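Local structure of aerobactin synthase IucA (Klebsiella pneumoniae subsp. pneumoniae, 5JM8) at residues Q17-S22 / R87-K92; S22-T27 / T38-P43; L50-A55 / A83-L88; D91-Q96 / N544-L549. The protein is an ATP-binding NIS synthetase that probably joins citrate to a hydroxylysine derivative in the assembly of the siderophore aerobactin. One frame throughout, in Å; residues are numbered along the deposited sequence.

In the fold
All four contacts lie on one side of the chain, around helix 14-26, helix 82-96 and the five-stranded antiparallel sheet near the N-terminus, and every one is made by apolar side chains without a hydrogen bond across it. Contacts 1 and 2 share helix 14-26, whose successive turns meet first helix 82-96 and then strand 39-43. Contact 3 lays helix 82-96 against strand 49-54, the neighbour of strand 39-43 in the sheet. Contact 4 carries helix 82-96 to the distant helix 545-549. Aliphatic branches dominate contact 2; phenylalanine edges enter the other three. Contacts 1, 2 and 4 use buried residues throughout, whereas contact 3 reaches partly exposed Leu88.

Contact 1 (Q17-S22 / R87-K92); sequences QCFLNS and RLIVDK
Helices 17-22 and 87-92 pass with their backbones well separated, the nearest CA atoms being those of Leu20 and Ile89 at 9.9 Å, so side chains alone bridge the gap. Ile89 supplies the central group. Its CG1 stands anti to the carbonyl carbon (chi1 -68°) and the extended CG1-CD1 arm carries the terminal methyl to the other helix. There CD1 meets the rim of the Phe19 ring, 4.0 Å from CE1 and close to the ring plane, rather than lying over a face, and the two side chains run alongside one another with opposite headings. Leu20 adds a second, looser touch through CD2, 4.3 Å from Ile89 CD1, and this same Leu20 methyl also lies at the edge of the Phe19 ring. The pairing belongs to the helical layer packed on the N-terminal antiparallel sheet: Leu20 reaches Phe65 and Phe67 of strand 64-72, while Ile89 rests on Leu50 of strand 49-54. Away from this apolar seam, Gln17 NE2 donates to Asn21 OD1 at 2.7 Å along a nearly straight N-H path of 168°, one helical turn apart. Gln17 OE1 and Asn21 ND2 bond in turn to Phe65 N and His63 O.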
loop_
_atom_site.group_PDB
_atom_site.type_symbol
_atom_site.label_atom_id
_atom_site.label_comp_id
_atom_site.label_asym_id
_atom_site.label_seq_id
_atom_site.Cartn_x
_atom_site.Cartn_y
_atom_site.Cartn_z
ATOM N N GLN A 17 -7.033 -35.664 18.878
ATOM C CA GLN A 17 -6.898 -36.430 17.646
ATOM C C GLN A 17 -5.426 -36.664 17.309
ATOM O O GLN A 17 -5.083 -37.649 16.661
ATOM C CB GLN A 17 -7.594 -35.715 16.490
ATOM C CG GLN A 17 -7.931 -36.623 15.318
ATOM C CD GLN A 17 -9.039 -37.609 15.639
ATOM O OE1 GLN A 17 -10.151 -37.218 16.000
ATOM N NE2 GLN A 17 -8.740 -38.897 15.509
ATOM N N CYS A 18 -4.563 -35.757 17.758
ATOM C CA CYS A 18 -3.123 -35.898 17.562
ATOM C C CYS A 18 -2.578 -37.039 18.403
ATOM O O CYS A 18 -1.828 -37.879 17.913
ATOM C CB CYS A 18 -2.401 -34.601 17.923
ATOM S SG CYS A 18 -2.749 -33.214 16.820
ATOM N N PHE A 19 -2.957 -37.052 19.677
ATOM C CA PHE A 19 -2.570 -38.121 20.588
ATOM C C PHE A 19 -3.029 -39.465 20.039
ATOM O O PHE A 19 -2.256 -40.419 19.976
ATOM C CB PHE A 19 -3.163 -37.872 21.980
ATOM C CG PHE A 19 -2.890 -38.971 22.970
ATOM C CD1 PHE A 19 -3.742 -40.060 23.072
ATOM C CD2 PHE A 19 -1.787 -38.910 23.805
ATOM C CE1 PHE A 19 -3.494 -41.068 23.982
ATOM C CE2 PHE A 19 -1.534 -39.917 24.719
ATOM C CZ PHE A 19 -2.388 -40.997 24.807
ATOM N N LEU A 20 -4.287 -39.518 19.616
ATOM C CA LEU A 20 -4.901 -40.767 19.185
ATOM C C LEU A 20 -4.400 -41.232 17.816
ATOM O O LEU A 20 -4.056 -42.400 17.651
ATOM C CB LEU A 20 -6.424 -40.620 19.160
ATOM C CG LEU A 20 -7.077 -40.344 20.519
ATOM C CD1 LEU A 20 -8.558 -40.037 20.359
ATOM C CD2 LEU A 20 -6.881 -41.512 21.473
ATOM N N ASN A 21 -4.352 -40.327 16.841
ATOM C CA ASN A 21 -3.876 -40.682 15.502
ATOM C C ASN A 21 -2.411 -41.093 15.526
ATOM O O ASN A 21 -1.999 -42.008 14.811
ATOM C CB ASN A 21 -4.062 -39.519 14.526
ATOM C CG ASN A 21 -5.513 -39.306 14.139
ATOM O OD1 ASN A 21 -6.412 -39.959 14.670
ATOM N ND2 ASN A 21 -5.749 -38.379 13.217
ATOM N N SER A 22 -1.626 -40.403 16.346
ATOM C CA SER A 22 -0.228 -40.758 16.537
ATOM C C SER A 22 -0.126 -42.189 17.063
ATOM O O SER A 22 0.690 -42.980 16.589
ATOM C CB SER A 22 0.452 -39.782 17.499
ATOM O OG SER A 22 1.839 -40.042 17.587
ATOM N N ARG A 87 -5.028 -41.390 30.236
ATOM C CA ARG A 87 -4.442 -42.022 31.412
ATOM C C ARG A 87 -4.592 -43.538 31.332
ATOM O O ARG A 87 -3.676 -44.281 31.691
ATOM C CB ARG A 87 -5.098 -41.495 32.688
ATOM C CG ARG A 87 -4.543 -42.118 33.963
ATOM C CD ARG A 87 -5.208 -41.564 35.209
ATOM N NE ARG A 87 -6.640 -41.853 35.247
ATOM C CZ ARG A 87 -7.162 -43.008 35.649
ATOM N NH1 ARG A 87 -6.377 -44.003 36.049
ATOM N NH2 ARG A 87 -8.477 -43.174 35.651
ATOM N N LEU A 88 -5.749 -43.990 30.859
ATOM C CA LEU A 88 -6.014 -45.418 30.733
ATOM C C LEU A 88 -5.054 -46.049 29.732
ATOM O O LEU A 88 -4.529 -47.137 29.966
ATOM C CB LEU A 88 -7.463 -45.665 30.302
ATOM C CG LEU A 88 -8.547 -45.344 31.333
ATOM C CD1 LEU A 88 -9.933 -45.489 30.722
ATOM C CD2 LEU A 88 -8.415 -46.232 32.566
ATOM N N ILE A 89 -4.822 -45.359 28.621
ATOM C CA ILE A 89 -3.932 -45.861 27.580
ATOM C C ILE A 89 -2.483 -45.863 28.055
ATOM O O ILE A 89 -1.724 -46.765 27.722
ATOM C CB ILE A 89 -4.049 -45.033 26.282
ATOM C CG1 ILE A 89 -5.423 -45.250 25.647
ATOM C CG2 ILE A 89 -2.966 -45.434 25.282
ATOM C CD1 ILE A 89 -5.757 -44.275 24.541
ATOM N N VAL A 90 -2.093 -44.848 28.818
ATOM C CA VAL A 90 -0.739 -44.803 29.364
ATOM C C VAL A 90 -0.541 -45.930 30.379
ATOM O O VAL A 90 0.549 -46.491 30.490
ATOM C CB VAL A 90 -0.436 -43.440 30.023
ATOM C CG1 VAL A 90 0.896 -43.478 30.773
ATOM C CG2 VAL A 90 -0.416 -42.337 28.973
ATOM N N ASP A 91 -1.596 -46.265 31.116
ATOM C CA ASP A 91 -1.535 -47.374 32.064
ATOM C C ASP A 91 -1.363 -48.702 31.330
ATOM O O ASP A 91 -0.594 -49.562 31.760
ATOM C CB ASP A 91 -2.794 -47.418 32.933
ATOM C CG ASP A 91 -2.842 -48.646 33.827
ATOM O OD1 ASP A 91 -2.139 -48.657 34.860
ATOM O OD2 ASP A 91 -3.581 -49.598 33.496
ATOM N N LYS A 92 -2.093 -48.864 30.229
ATOM C CA LYS A 92 -1.969 -50.044 29.381
ATOM C C LYS A 92 -0.525 -50.222 28.922
ATOM O O LYS A 92 0.000 -51.333 28.909
ATOM C CB LYS A 92 -2.903 -49.931 28.171
ATOM C CG LYS A 92 -2.710 -51.008 27.104
ATOM C CD LYS A 92 -3.626 -50.775 25.903
ATOM C CE LYS A 92 -3.336 -51.761 24.772
ATOM N NZ LYS A 92 -4.221 -51.557 23.589
#

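Contact 2 (S22-T27 / T38-P43); sequences SLVRET and TQLIIP
Leu40 and Ile42 of strand 39-43 face the turn of Leu23 and Val24 in helix 14-26; Val24 and Ile42 have the nearest CA atoms, 8.6 Å apart. Along the strand, Leu40 comes first. Its side chain projects toward the helix, with CG anti to the backbone N (chi1 -172°), and CD2 touches Val24 CG2 at 4.2 Å. This is a meeting of two branch methyls, and Val24 also packs on Trp30 in the connection between helix and strand. Ile41, next in order, has its side chain on the other side of the strand, among Thr33 and His51. Ile42 turns back to the helix. Its CD1, at the end of the longer branch, lies 4.2 Å from Leu23 CD2. Pro43 closes the strand and offers its carbonyl O to Lys92 NZ of helix 82-96. Helix 14-26 packs on one face of the five-stranded antiparallel sheet that follows it in the chain, with Leu40 and Ile42 paired to Phe52 and Leu50 of strand 49-54 through the backbone. On the helical side Thr27 OG1 donates to Leu23 O, four residues back, at 3.1 Å from above the carbonyl plane. No hydrogen bond crosses between the segments: the contact itself is dispersive packing of buried methyls, while directional bonds to strand 49-54 and Lys92 hold the strand.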
loop_
_atom_site.group_PDB
_atom_site.type_symbol
_atom_site.label_atom_id
_atom_site.label_comp_id
_atom_site.label_asym_id
_atom_site.label_seq_id
_atom_site.Cartn_x
_atom_site.Cartn_y
_atom_site.Cartn_z
ATOM N N SER A 22 -1.626 -40.403 16.346
ATOM C CA SER A 22 -0.228 -40.758 16.537
ATOM C C SER A 22 -0.126 -42.189 17.063
ATOM O O SER A 22 0.690 -42.980 16.589
ATOM C CB SER A 22 0.452 -39.782 17.499
ATOM O OG SER A 22 1.839 -40.042 17.587
ATOM N N LEU A 23 -0.974 -42.518 18.033
ATOM C CA LEU A 23 -1.007 -43.856 18.617
ATOM C C LEU A 23 -1.459 -44.916 17.608
ATOM O O LEU A 23 -0.834 -45.967 17.483
ATOM C CB LEU A 23 -1.934 -43.873 19.837
ATOM C CG LEU A 23 -2.135 -45.220 20.541
ATOM C CD1 LEU A 23 -0.836 -45.721 21.153
ATOM C CD2 LEU A 23 -3.218 -45.106 21.600
ATOM N N VAL A 24 -2.548 -44.634 16.899
ATOM C CA VAL A 24 -3.125 -45.585 15.951
ATOM C C VAL A 24 -2.143 -45.954 14.836
ATOM O O VAL A 24 -2.172 -47.071 14.317
ATOM C CB VAL A 24 -4.421 -45.016 15.328
ATOM C CG1 VAL A 24 -4.866 -45.839 14.123
ATOM C CG2 VAL A 24 -5.525 -44.970 16.366
ATOM N N ARG A 25 -1.286 -45.013 14.460
ATOM C CA ARG A 25 -0.297 -45.259 13.418
ATOM C C ARG A 25 0.824 -46.180 13.902
ATOM O O ARG A 25 1.352 -46.981 13.131
ATOM C CB ARG A 25 0.297 -43.936 12.927
ATOM C CG ARG A 25 1.507 -44.096 12.011
ATOM C CD ARG A 25 2.006 -42.758 11.506
ATOM N NE ARG A 25 1.137 -42.204 10.472
ATOM C CZ ARG A 25 1.342 -41.037 9.870
ATOM N NH1 ARG A 25 2.386 -40.290 10.201
ATOM N NH2 ARG A 25 0.498 -40.615 8.939
ATOM N N GLU A 26 1.181 -46.063 15.177
ATOM C CA GLU A 26 2.341 -46.768 15.718
ATOM C C GLU A 26 1.970 -48.068 16.428
ATOM O O GLU A 26 2.827 -48.713 17.036
ATOM C CB GLU A 26 3.103 -45.853 16.679
ATOM C CG GLU A 26 3.545 -44.547 16.038
ATOM C CD GLU A 26 4.363 -43.674 16.967
ATOM O OE1 GLU A 26 4.925 -44.205 17.947
ATOM O OE2 GLU A 26 4.441 -42.453 16.713
ATOM N N THR A 27 0.698 -48.450 16.348
ATOM C CA THR A 27 0.232 -49.702 16.936
ATOM C C THR A 27 -0.590 -50.514 15.939
ATOM O O THR A 27 -1.238 -49.960 15.049
ATOM C CB THR A 27 -0.628 -49.461 18.196
ATOM O OG1 THR A 27 -1.869 -48.844 17.831
ATOM C CG2 THR A 27 0.108 -48.581 19.194
ATOM N N THR A 38 -19.656 -46.862 12.100
ATOM C CA THR A 38 -18.357 -47.464 12.362
ATOM C C THR A 38 -17.656 -46.837 13.559
ATOM O O THR A 38 -17.699 -45.624 13.754
ATOM C CB THR A 38 -17.429 -47.334 11.141
ATOM O OG1 THR A 38 -18.033 -47.963 10.005
ATOM C CG2 THR A 38 -16.086 -47.983 11.423
ATOM N N GLN A 39 -17.005 -47.677 14.353
ATOM C CA GLN A 39 -16.271 -47.217 15.526
ATOM C C GLN A 39 -14.884 -47.844 15.557
ATOM O O GLN A 39 -14.713 -49.007 15.189
ATOM C CB GLN A 39 -17.028 -47.557 16.813
ATOM C CG GLN A 39 -18.331 -46.792 16.994
ATOM C CD GLN A 39 -18.977 -47.064 18.337
ATOM O OE1 GLN A 39 -18.624 -48.022 19.024
ATOM N NE2 GLN A 39 -19.928 -46.218 18.722
ATOM N N LEU A 40 -13.897 -47.067 15.988
ATOM C CA LEU A 40 -12.539 -47.570 16.146
ATOM C C LEU A 40 -12.315 -47.979 17.597
ATOM O O LEU A 40 -12.633 -47.227 18.521
ATOM C CB LEU A 40 -11.515 -46.518 15.714
ATOM C CG LEU A 40 -10.067 -47.010 15.649
ATOM C CD1 LEU A 40 -9.350 -46.402 14.452
ATOM C CD2 LEU A 40 -9.330 -46.683 16.938
ATOM N N ILE A 41 -11.767 -49.174 17.786
ATOM C CA ILE A 41 -11.627 -49.756 19.111
ATOM C C ILE A 41 -10.162 -49.906 19.506
ATOM O O ILE A 41 -9.349 -50.423 18.738
ATOM C CB ILE A 41 -12.328 -51.132 19.183
ATOM C CG1 ILE A 41 -13.828 -50.964 18.929
ATOM C CG2 ILE A 41 -12.097 -51.793 20.542
ATOM C CD1 ILE A 41 -14.566 -52.262 18.683
ATOM N N ILE A 42 -9.843 -49.442 20.711
ATOM C CA ILE A 42 -8.522 -49.631 21.300
ATOM C C ILE A 42 -8.674 -50.448 22.580
ATOM O O ILE A 42 -9.083 -49.913 23.610
ATOM C CB ILE A 42 -7.834 -48.292 21.617
ATOM C CG1 ILE A 42 -7.704 -47.450 20.343
ATOM C CG2 ILE A 42 -6.465 -48.545 22.245
ATOM C CD1 ILE A 42 -7.194 -46.042 20.567
ATOM N N PRO A 43 -8.356 -51.752 22.518
ATOM C CA PRO A 43 -8.549 -52.611 23.693
ATOM C C PRO A 43 -7.689 -52.194 24.879
ATOM O O PRO A 43 -6.536 -51.812 24.690
ATOM C CB PRO A 43 -8.134 -53.997 23.189
ATOM C CG PRO A 43 -8.238 -53.923 21.709
ATOM C CD PRO A 43 -7.879 -52.521 21.355
#

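Contact 3 (L50-A55 / A83-L88); sequences LHFRVA and ATLSRL
Leu50 and Phe52 of strand 49-54 pack beneath Leu85 and Leu88 of helix 82-96, a helix-on-sheet contact in the N-terminal antiparallel sheet. The strand and helix segments run at 131° to one another in their N-to-C directions, with 11.1 Å between their axes at closest approach, and the CA atoms of Leu50 and Leu85 come nearest. Among the aliphatic contacts the tightest has CD1 of Leu50 abutting CB of Leu85 at 3.8 Å, and the two side chains cross at about a right angle. The other Leu50 methyl, CD2, reaches Leu88 CD1 more loosely at 4.5 Å, one helical turn further on. Leu88 is the partly exposed member of the group, whereas the other three are buried. The aromatic contact is made by Phe52, whose ring presents its edge, not a face, to Leu85. Leu20 of helix 14-26 touches both Phe52 and Leu85, and Ala69 of strand 64-72 also touches these two, so helix, sheet and second helix converge here. Among the polar groups, Ser86, directed away from the strand, bonds through OG to Phe82 O and to His108 NE2 of helix 101-124; Thr84 OG1 bonds to Asp81 OD1. With CG of Leu85 set between the backbone N and the carbonyl carbon (chi1 60°), its CD2 comes within 3.9 Å of Phe52 CE1, near the plane of the ring.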
loop_
_atom_site.group_PDB
_atom_site.type_symbol
_atom_site.label_atom_id
_atom_site.label_comp_id
_atom_site.label_asym_id
_atom_site.label_seq_id
_atom_site.Cartn_x
_atom_site.Cartn_y
_atom_site.Cartn_z
ATOM N N LEU A 50 -11.861 -48.985 24.582
ATOM C CA LEU A 50 -12.329 -47.641 24.259
ATOM C C LEU A 50 -12.918 -47.621 22.857
ATOM O O LEU A 50 -12.277 -48.061 21.908
ATOM C CB LEU A 50 -11.186 -46.631 24.369
ATOM C CG LEU A 50 -10.666 -46.380 25.788
ATOM C CD1 LEU A 50 -9.349 -45.622 25.757
ATOM C CD2 LEU A 50 -11.698 -45.624 26.620
ATOM N N HIS A 51 -14.137 -47.104 22.741
ATOM C CA HIS A 51 -14.834 -47.031 21.461
ATOM C C HIS A 51 -14.949 -45.602 20.936
ATOM O O HIS A 51 -15.648 -44.776 21.522
ATOM C CB HIS A 51 -16.229 -47.633 21.593
ATOM C CG HIS A 51 -16.239 -49.126 21.709
ATOM N ND1 HIS A 51 -17.003 -49.921 20.886
ATOM C CD2 HIS A 51 -15.575 -49.967 22.540
ATOM C CE1 HIS A 51 -16.817 -51.188 21.206
ATOM N NE2 HIS A 51 -15.956 -51.246 22.205
ATOM N N PHE A 52 -14.273 -45.330 19.823
ATOM C CA PHE A 52 -14.277 -44.004 19.207
ATOM C C PHE A 52 -15.153 -43.960 17.959
ATOM O O PHE A 52 -14.901 -44.677 16.990
ATOM C CB PHE A 52 -12.851 -43.582 18.841
ATOM C CG PHE A 52 -11.934 -43.448 20.025
ATOM C CD1 PHE A 52 -11.909 -42.279 20.766
ATOM C CD2 PHE A 52 -11.099 -44.488 20.393
ATOM C CE1 PHE A 52 -11.065 -42.150 21.854
ATOM C CE2 PHE A 52 -10.254 -44.363 21.482
ATOM C CZ PHE A 52 -10.238 -43.194 22.212
ATOM N N ARG A 53 -16.173 -43.107 17.980
ATOM C CA ARG A 53 -17.003 -42.884 16.803
ATOM C C ARG A 53 -16.160 -42.242 15.711
ATOM O O ARG A 53 -15.556 -41.192 15.925
ATOM C CB ARG A 53 -18.203 -41.997 17.140
ATOM C CG ARG A 53 -19.142 -42.583 18.176
ATOM C CD ARG A 53 -20.243 -41.599 18.537
ATOM N NE ARG A 53 -21.083 -41.275 17.387
ATOM C CZ ARG A 53 -22.043 -40.355 17.392
ATOM N NH1 ARG A 53 -22.294 -39.653 18.490
ATOM N NH2 ARG A 53 -22.752 -40.134 16.293
ATOM N N VAL A 54 -16.118 -42.879 14.545
ATOM C CA VAL A 54 -15.299 -42.404 13.435
ATOM C C VAL A 54 -16.120 -41.592 12.435
ATOM O O VAL A 54 -17.025 -42.118 11.787
ATOM C CB VAL A 54 -14.631 -43.579 12.699
ATOM C CG1 VAL A 54 -13.754 -43.073 11.565
ATOM C CG2 VAL A 54 -13.810 -44.417 13.670
ATOM N N ALA A 55 -15.789 -40.308 12.316
ATOM C CA ALA A 55 -16.439 -39.428 11.350
ATOM C C ALA A 55 -15.744 -39.518 9.994
ATOM O O ALA A 55 -16.397 -39.472 8.950
ATOM C CB ALA A 55 -16.439 -37.994 11.854
ATOM N N ALA A 83 -8.724 -36.666 29.375
ATOM C CA ALA A 83 -7.800 -36.868 30.485
ATOM C C ALA A 83 -7.897 -38.297 31.009
ATOM O O ALA A 83 -6.893 -38.892 31.403
ATOM C CB ALA A 83 -8.085 -35.873 31.598
ATOM N N THR A 84 -9.110 -38.842 31.008
ATOM C CA THR A 84 -9.336 -40.203 31.479
ATOM C C THR A 84 -8.778 -41.227 30.491
ATOM O O THR A 84 -7.908 -42.020 30.849
ATOM C CB THR A 84 -10.841 -40.490 31.708
ATOM O OG1 THR A 84 -11.374 -39.561 32.662
ATOM C CG2 THR A 84 -11.053 -41.907 32.230
ATOM N N LEU A 85 -9.273 -41.207 29.256
ATOM C CA LEU A 85 -8.905 -42.224 28.268
ATOM C C LEU A 85 -7.402 -42.250 27.990
ATOM O O LEU A 85 -6.838 -43.305 27.701
ATOM C CB LEU A 85 -9.675 -42.009 26.955
ATOM C CG LEU A 85 -9.512 -40.698 26.174
ATOM C CD1 LEU A 85 -8.275 -40.684 25.276
ATOM C CD2 LEU A 85 -10.761 -40.442 25.345
ATOM N N SER A 86 -6.760 -41.089 28.081
ATOM C CA SER A 86 -5.322 -40.982 27.869
ATOM C C SER A 86 -4.551 -41.614 29.017
ATOM O O SER A 86 -3.540 -42.275 28.802
ATOM C CB SER A 86 -4.917 -39.520 27.716
ATOM O OG SER A 86 -5.415 -38.758 28.798
ATOM N N ARG A 87 -5.028 -41.390 30.236
ATOM C CA ARG A 87 -4.442 -42.022 31.412
ATOM C C ARG A 87 -4.592 -43.538 31.332
ATOM O O ARG A 87 -3.676 -44.281 31.691
ATOM C CB ARG A 87 -5.098 -41.495 32.688
ATOM C CG ARG A 87 -4.543 -42.118 33.963
ATOM C CD ARG A 87 -5.208 -41.564 35.209
ATOM N NE ARG A 87 -6.640 -41.853 35.247
ATOM C CZ ARG A 87 -7.162 -43.008 35.649
ATOM N NH1 ARG A 87 -6.377 -44.003 36.049
ATOM N NH2 ARG A 87 -8.477 -43.174 35.651
ATOM N N LEU A 88 -5.749 -43.990 30.859
ATOM C CA LEU A 88 -6.014 -45.418 30.733
ATOM C C LEU A 88 -5.054 -46.049 29.732
ATOM O O LEU A 88 -4.529 -47.137 29.966
ATOM C CB LEU A 88 -7.463 -45.665 30.302
ATOM C CG LEU A 88 -8.547 -45.344 31.333
ATOM C CD1 LEU A 88 -9.933 -45.489 30.722
ATOM C CD2 LEU A 88 -8.415 -46.232 32.566
#

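Contact 4 (D91-Q96 / N544-L549); sequences DKLQHQ and NFFCYL
A helix-to-helix contact between residues far apart in sequence joins the end of helix 82-96 to the short helix 545-549, with Leu93 set against Phe545, Phe546 and Leu549. The two segments run at 78° to each other, and their axes approach no closer than 13.2 Å, leaving the side chains to span the space. Leu93 divides its two methyls between the rings. CD1 comes to the edge of Phe545, 3.5 Å from CE1 and close to the ring plane; the two side chains approach from opposite directions. CD2 meets the edge of Phe546 at CE1, 3.9 Å away, its side chain crossing that of Phe546 at about a right angle. The rings also touch each other: Phe545 CD1 sits 3.7 Å above the plane of Phe546, over its centre. Leu549 CD2 adds a looser contact with Leu93 CD1 at 4.4 Å. Phe545 CG stands anti to its N (chi1 -180°), which sends the ring toward helix 82-96. Around this cluster, Phe545 makes edge-to-face contacts with Phe19 of helix 14-26 and Phe107 of helix 101-124, Leu549 also packs on Phe107, and Glu26 of helix 14-26 receives a hydrogen bond from Phe545 N.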
loop_
_atom_site.group_PDB
_atom_site.type_symbol
_atom_site.label_atom_id
_atom_site.label_comp_id
_atom_site.label_asym_id
_atom_site.label_seq_id
_atom_site.Cartn_x
_atom_site.Cartn_y
_atom_site.Cartn_z
ATOM N N ASP A 91 -1.596 -46.265 31.116
ATOM C CA ASP A 91 -1.535 -47.374 32.064
ATOM C C ASP A 91 -1.363 -48.702 31.330
ATOM O O ASP A 91 -0.594 -49.562 31.760
ATOM C CB ASP A 91 -2.794 -47.418 32.933
ATOM C CG ASP A 91 -2.842 -48.646 33.827
ATOM O OD1 ASP A 91 -2.139 -48.657 34.860
ATOM O OD2 ASP A 91 -3.581 -49.598 33.496
ATOM N N LYS A 92 -2.093 -48.864 30.229
ATOM C CA LYS A 92 -1.969 -50.044 29.381
ATOM C C LYS A 92 -0.525 -50.222 28.922
ATOM O O LYS A 92 0.000 -51.333 28.909
ATOM C CB LYS A 92 -2.903 -49.931 28.171
ATOM C CG LYS A 92 -2.710 -51.008 27.104
ATOM C CD LYS A 92 -3.626 -50.775 25.903
ATOM C CE LYS A 92 -3.336 -51.761 24.772
ATOM N NZ LYS A 92 -4.221 -51.557 23.589
ATOM N N LEU A 93 0.113 -49.114 28.562
ATOM C CA LEU A 93 1.467 -49.145 28.027
ATOM C C LEU A 93 2.499 -49.416 29.117
ATOM O O LEU A 93 3.569 -49.961 28.844
ATOM C CB LEU A 93 1.782 -47.825 27.320
ATOM C CG LEU A 93 0.927 -47.518 26.086
ATOM C CD1 LEU A 93 1.187 -46.106 25.583
ATOM C CD2 LEU A 93 1.174 -48.531 24.981
ATOM N N GLN A 94 2.179 -49.030 30.349
ATOM C CA GLN A 94 3.085 -49.246 31.469
ATOM C C GLN A 94 3.250 -50.738 31.749
ATOM O O GLN A 94 4.332 -51.195 32.120
ATOM C CB GLN A 94 2.581 -48.528 32.721
ATOM C CG GLN A 94 3.585 -48.532 33.866
ATOM C CD GLN A 94 3.067 -47.850 35.116
ATOM O OE1 GLN A 94 1.965 -47.303 35.132
ATOM N NE2 GLN A 94 3.867 -47.882 36.176
ATOM N N HIS A 95 2.171 -51.491 31.562
ATOM C CA HIS A 95 2.208 -52.941 31.719
ATOM C C HIS A 95 2.850 -53.619 30.519
ATOM O O HIS A 95 3.687 -54.511 30.664
ATOM C CB HIS A 95 0.798 -53.499 31.904
ATOM C CG HIS A 95 0.109 -53.007 33.135
ATOM N ND1 HIS A 95 -0.712 -51.900 33.136
ATOM C CD2 HIS A 95 0.111 -53.476 34.405
ATOM C CE1 HIS A 95 -1.184 -51.707 34.354
ATOM N NE2 HIS A 95 -0.698 -52.647 35.143
ATOM N N GLN A 96 2.441 -53.191 29.331
ATOM C CA GLN A 96 2.851 -53.836 28.092
ATOM C C GLN A 96 4.358 -53.751 27.884
ATOM O O GLN A 96 4.980 -54.708 27.427
ATOM C CB GLN A 96 2.116 -53.202 26.909
ATOM C CG GLN A 96 2.200 -53.996 25.617
ATOM C CD GLN A 96 1.333 -53.408 24.520
ATOM O OE1 GLN A 96 0.564 -52.474 24.754
ATOM N NE2 GLN A 96 1.455 -53.953 23.315
ATOM N N ASN A 544 6.726 -40.830 16.736
ATOM C CA ASN A 544 6.861 -39.757 17.717
ATOM C C ASN A 544 6.270 -40.112 19.080
ATOM O O ASN A 544 6.707 -39.591 20.106
ATOM C CB ASN A 544 6.189 -38.483 17.201
ATOM C CG ASN A 544 6.904 -37.884 16.010
ATOM O OD1 ASN A 544 8.025 -37.389 16.131
ATOM N ND2 ASN A 544 6.255 -37.914 14.854
ATOM N N PHE A 545 5.277 -40.996 19.089
ATOM C CA PHE A 545 4.532 -41.302 20.307
ATOM C C PHE A 545 5.387 -42.075 21.316
ATOM O O PHE A 545 5.443 -41.709 22.490
ATOM C CB PHE A 545 3.262 -42.090 19.963
ATOM C CG PHE A 545 2.418 -42.447 21.159
ATOM C CD1 PHE A 545 2.759 -43.527 21.955
ATOM C CD2 PHE A 545 1.276 -41.727 21.472
ATOM C CE1 PHE A 545 1.992 -43.873 23.050
ATOM C CE2 PHE A 545 0.502 -42.071 22.566
ATOM C CZ PHE A 545 0.863 -43.141 23.357
ATOM N N PHE A 546 6.055 -43.134 20.865
ATOM C CA PHE A 546 6.875 -43.946 21.763
ATOM C C PHE A 546 8.269 -43.347 21.904
ATOM O O PHE A 546 9.007 -43.680 22.831
ATOM C CB PHE A 546 6.949 -45.392 21.267
ATOM C CG PHE A 546 5.635 -46.114 21.339
ATOM C CD1 PHE A 546 5.122 -46.528 22.556
ATOM C CD2 PHE A 546 4.906 -46.367 20.189
ATOM C CE1 PHE A 546 3.908 -47.184 22.627
ATOM C CE2 PHE A 546 3.695 -47.022 20.252
ATOM C CZ PHE A 546 3.196 -47.433 21.475
ATOM N N CYS A 547 8.621 -42.453 20.987
ATOM C CA CYS A 547 9.866 -41.703 21.093
ATOM C C CYS A 547 9.749 -40.654 22.191
ATOM O O CYS A 547 10.705 -40.384 22.919
ATOM C CB CYS A 547 10.213 -41.034 19.762
ATOM S SG CYS A 547 11.749 -40.080 19.784
ATOM N N TYR A 548 8.562 -40.068 22.305
ATOM C CA TYR A 548 8.300 -39.013 23.277
ATOM C C TYR A 548 8.114 -39.596 24.674
ATOM O O TYR A 548 8.427 -38.959 25.682
ATOM C CB TYR A 548 7.059 -38.223 22.860
ATOM C CG TYR A 548 6.872 -36.919 23.590
ATOM C CD1 TYR A 548 7.726 -35.857 23.362
ATOM C CD2 TYR A 548 5.835 -36.744 24.494
ATOM C CE1 TYR A 548 7.565 -34.661 24.015
ATOM C CE2 TYR A 548 5.663 -35.547 25.153
ATOM C CZ TYR A 548 6.533 -34.507 24.906
ATOM O OH TYR A 548 6.372 -33.309 25.552
ATOM N N LEU A 549 7.602 -40.819 24.716
ATOM C CA LEU A 549 7.410 -41.555 25.958
ATOM C C LEU A 549 8.755 -41.967 26.557
ATOM O O LEU A 549 8.882 -42.124 27.772
ATOM C CB LEU A 549 6.530 -42.776 25.688
ATOM C CG LEU A 549 6.208 -43.762 26.810
ATOM C CD1 LEU A 549 5.498 -43.088 27.974
ATOM C CD2 LEU A 549 5.351 -44.874 26.229
#